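Local coordinates for electron transfer flavoprotein, beta subunit (Thermotoga maritima, PDB 7KOE), which probably carries electrons as the FAD-binding beta subunit of an electron transfer flavoprotein, at residues Y158-I162 with T196-N200. Sequence-based numbering, arbitrary orientation.
Sequences YVVRI and TDELN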
ATOM      1  N   TYR A 158     -38.628  -0.358 -35.855  1.00 35.34           N
ATOM      2  CA  TYR A 158     -38.306  -1.781 -36.035  1.00 35.34           C
ATOM      3  C   TYR A 158     -38.416  -2.216 -37.495  1.00 35.34           C
ATOM      4  O   TYR A 158     -39.062  -3.210 -37.822  1.00 35.34           O
ATOM      5  CB  TYR A 158     -39.167  -2.668 -35.133  1.00 35.34           C
ATOM      6  CG  TYR A 158     -39.279  -2.154 -33.726  1.00 35.34           C
ATOM      7  CD1 TYR A 158     -38.251  -2.341 -32.821  1.00 35.34           C
ATOM      8  CD2 TYR A 158     -40.412  -1.482 -33.301  1.00 35.34           C
ATOM      9  CE1 TYR A 158     -38.342  -1.868 -31.535  1.00 35.34           C
ATOM     10  CE2 TYR A 158     -40.511  -0.999 -32.020  1.00 35.34           C
ATOM     11  CZ  TYR A 158     -39.475  -1.200 -31.139  1.00 35.34           C
ATOM     12  OH  TYR A 158     -39.565  -0.730 -29.852  1.00 35.34           O
ATOM     13  N   VAL A 159     -37.761  -1.469 -38.372  1.00 28.65           N
ATOM     14  CA  VAL A 159     -37.846  -1.716 -39.806  1.00 28.65           C
ATOM     15  C   VAL A 159     -37.022  -2.943 -40.163  1.00 28.65           C
ATOM     16  O   VAL A 159     -35.841  -3.038 -39.812  1.00 28.65           O
ATOM     17  CB  VAL A 159     -37.369  -0.489 -40.587  1.00 28.65           C
ATOM     18  CG1 VAL A 159     -37.568  -0.695 -42.059  1.00 28.65           C
ATOM     19  CG2 VAL A 159     -38.108   0.719 -40.117  1.00 28.65           C
ATOM     20  N   VAL A 160     -37.649  -3.893 -40.855  1.00 32.40           N
ATOM     21  CA  VAL A 160     -36.963  -5.075 -41.342  1.00 32.40           C
ATOM     22  C   VAL A 160     -36.777  -5.052 -42.858  1.00 32.40           C
ATOM     23  O   VAL A 160     -35.763  -5.553 -43.355  1.00 32.40           O
ATOM     24  CB  VAL A 160     -37.708  -6.351 -40.895  1.00 32.40           C
ATOM     25  CG1 VAL A 160     -36.886  -7.603 -41.142  1.00 32.40           C
ATOM     26  CG2 VAL A 160     -38.025  -6.261 -39.437  1.00 32.40           C
ATOM     27  N   ARG A 161     -37.703  -4.460 -43.604  1.00 37.75           N
ATOM     28  CA  ARG A 161     -37.551  -4.359 -45.046  1.00 37.75           C
ATOM     29  C   ARG A 161     -37.943  -2.965 -45.501  1.00 37.75           C
ATOM     30  O   ARG A 161     -38.654  -2.236 -44.809  1.00 37.75           O
ATOM     31  CB  ARG A 161     -38.393  -5.406 -45.778  1.00 37.75           C
ATOM     32  CG  ARG A 161     -37.644  -6.671 -46.122  1.00 37.75           C
ATOM     33  CD  ARG A 161     -38.473  -7.560 -47.027  1.00 37.75           C
ATOM     34  NE  ARG A 161     -39.690  -8.018 -46.366  1.00 37.75           N
ATOM     35  CZ  ARG A 161     -39.760  -9.100 -45.600  1.00 37.75           C
ATOM     36  NH1 ARG A 161     -38.680  -9.842 -45.397  1.00 37.75           N
ATOM     37  NH2 ARG A 161     -40.910  -9.443 -45.037  1.00 37.75           N
ATOM     38  N   ILE A 162     -37.455  -2.599 -46.680  1.00 39.23           N
ATOM     39  CA  ILE A 162     -37.808  -1.355 -47.350  1.00 39.23           C
ATOM     40  C   ILE A 162     -38.271  -1.747 -48.744  1.00 39.23           C
ATOM     41  O   ILE A 162     -37.503  -2.344 -49.510  1.00 39.23           O
ATOM     42  CB  ILE A 162     -36.630  -0.376 -47.416  1.00 39.23           C
ATOM     43  CG1 ILE A 162     -36.182   0.057 -46.018  1.00 39.23           C
ATOM     44  CG2 ILE A 162     -37.003   0.822 -48.249  1.00 39.23           C
ATOM     45  CD1 ILE A 162     -37.099   1.039 -45.340  1.00 39.23           C
ATOM     46  N   THR A 196     -33.433  -2.108 -37.585  1.00 29.16           N
ATOM     47  CA  THR A 196     -32.938  -3.265 -36.860  1.00 29.16           C
ATOM     48  C   THR A 196     -31.684  -3.825 -37.527  1.00 29.16           C
ATOM     49  O   THR A 196     -31.161  -3.271 -38.493  1.00 29.16           O
ATOM     50  CB  THR A 196     -34.011  -4.345 -36.781  1.00 29.16           C
ATOM     51  OG1 THR A 196     -34.399  -4.724 -38.105  1.00 29.16           O
ATOM     52  CG2 THR A 196     -35.213  -3.842 -36.032  1.00 29.16           C
ATOM     53  N   ASP A 197     -31.200  -4.953 -37.002  1.00 32.46           N
ATOM     54  CA  ASP A 197     -30.073  -5.646 -37.612  1.00 32.46           C
ATOM     55  C   ASP A 197     -30.467  -6.373 -38.886  1.00 32.46           C
ATOM     56  O   ASP A 197     -29.617  -6.595 -39.753  1.00 32.46           O
ATOM     57  CB  ASP A 197     -29.474  -6.668 -36.646  1.00 32.46           C
ATOM     58  CG  ASP A 197     -29.054  -6.061 -35.332  1.00 32.46           C
ATOM     59  OD1 ASP A 197     -29.763  -6.278 -34.327  1.00 32.46           O
ATOM     60  OD2 ASP A 197     -28.009  -5.378 -35.292  1.00 32.46           O
ATOM     61  N   GLU A 198     -31.732  -6.754 -39.019  1.00 33.87           N
ATOM     62  CA  GLU A 198     -32.154  -7.647 -40.085  1.00 33.87           C
ATOM     63  C   GLU A 198     -32.484  -6.926 -41.380  1.00 33.87           C
ATOM     64  O   GLU A 198     -32.955  -7.573 -42.320  1.00 33.87           O
ATOM     65  CB  GLU A 198     -33.366  -8.473 -39.644  1.00 33.87           C
ATOM     66  CG  GLU A 198     -33.095  -9.455 -38.516  1.00 33.87           C
ATOM     67  CD  GLU A 198     -33.334  -8.856 -37.145  1.00 33.87           C
ATOM     68  OE1 GLU A 198     -33.835  -7.716 -37.074  1.00 33.87           O
ATOM     69  OE2 GLU A 198     -33.020  -9.523 -36.137  1.00 33.87           O
ATOM     70  N   LEU A 199     -32.261  -5.613 -41.457  1.00 28.43           N
ATOM     71  CA  LEU A 199     -32.592  -4.889 -42.680  1.00 28.43           C
ATOM     72  C   LEU A 199     -31.632  -5.246 -43.804  1.00 28.43           C
ATOM     73  O   LEU A 199     -32.056  -5.659 -44.889  1.00 28.43           O
ATOM     74  CB  LEU A 199     -32.583  -3.385 -42.437  1.00 28.43           C
ATOM     75  CG  LEU A 199     -32.992  -2.624 -43.698  1.00 28.43           C
ATOM     76  CD1 LEU A 199     -34.481  -2.453 -43.744  1.00 28.43           C
ATOM     77  CD2 LEU A 199     -32.319  -1.287 -43.797  1.00 28.43           C
ATOM     78  N   ASN A 200     -30.337  -5.101 -43.560  1.00 27.17           N
ATOM     79  CA  ASN A 200     -29.330  -5.413 -44.557  1.00 27.17           C
ATOM     80  C   ASN A 200     -28.067  -5.859 -43.836  1.00 27.17           C
ATOM     81  O   ASN A 200     -28.050  -6.012 -42.612  1.00 27.17           O
ATOM     82  CB  ASN A 200     -29.108  -4.207 -45.477  1.00 27.17           C
ATOM     83  CG  ASN A 200     -28.972  -2.898 -44.720  1.00 27.17           C
ATOM     84  OD1 ASN A 200     -28.659  -2.873 -43.535  1.00 27.17           O
ATOM     85  ND2 ASN A 200     -29.265  -1.801 -45.401  1.00 27.17           N
TER
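The peptide groups of Val159 and Val160 are met by Thr196 and Leu199 in different ways. The Val159 oxygen is flanked from opposite sides of its plane, by the hydroxyl of Thr196, 39° out of it, and by Leu199 CB; the Val160 carbonyl group has Leu199 CD1 over one face, 3.6 Å from Val160 C. This is an example, in the alpha/beta fold of the HUP clan, of a strand between two partners, 154-162, being met by the loop that follows its parallel neighbour 191-195, where a threonine hydroxyl adds to the last backbone bond of the parallel pair. Thr196 N still bonds to Val159 O, but weakly at 3.4 Å, and Thr196 OG1 supplies the stronger bond to the same oxygen at 2.8 Å. With chi1 at 59°, OG1 sits between the backbone N and the carbonyl carbon, from where it also weakly accepts Glu198 N, closing a weak ST turn that bends the chain at Thr196-Glu198. A valine in place of Thr196 would probably leave Val159 O with just the weak amide bond and release the turn at Glu198 N. Thr196 CG2, meanwhile, packs 3.7 Å from Tyr158 CA, at the corner of the strand; the Tyr158 side chain is about 9 Å from the bound FAD. Val160 CG1 meets Glu198 CB at 3.9 Å, the two side chains crossing at a slant, and Gln206 of the partner electron transfer flavoprotein chain packs on Val160. Leu199 CD1 bridges Val159 CG1 and Ile162 CG1, and its backbone completes the contact: Leu199 CA directs its hydrogen at Val160 O, 3.3 Å away, with 171° at the hydrogen.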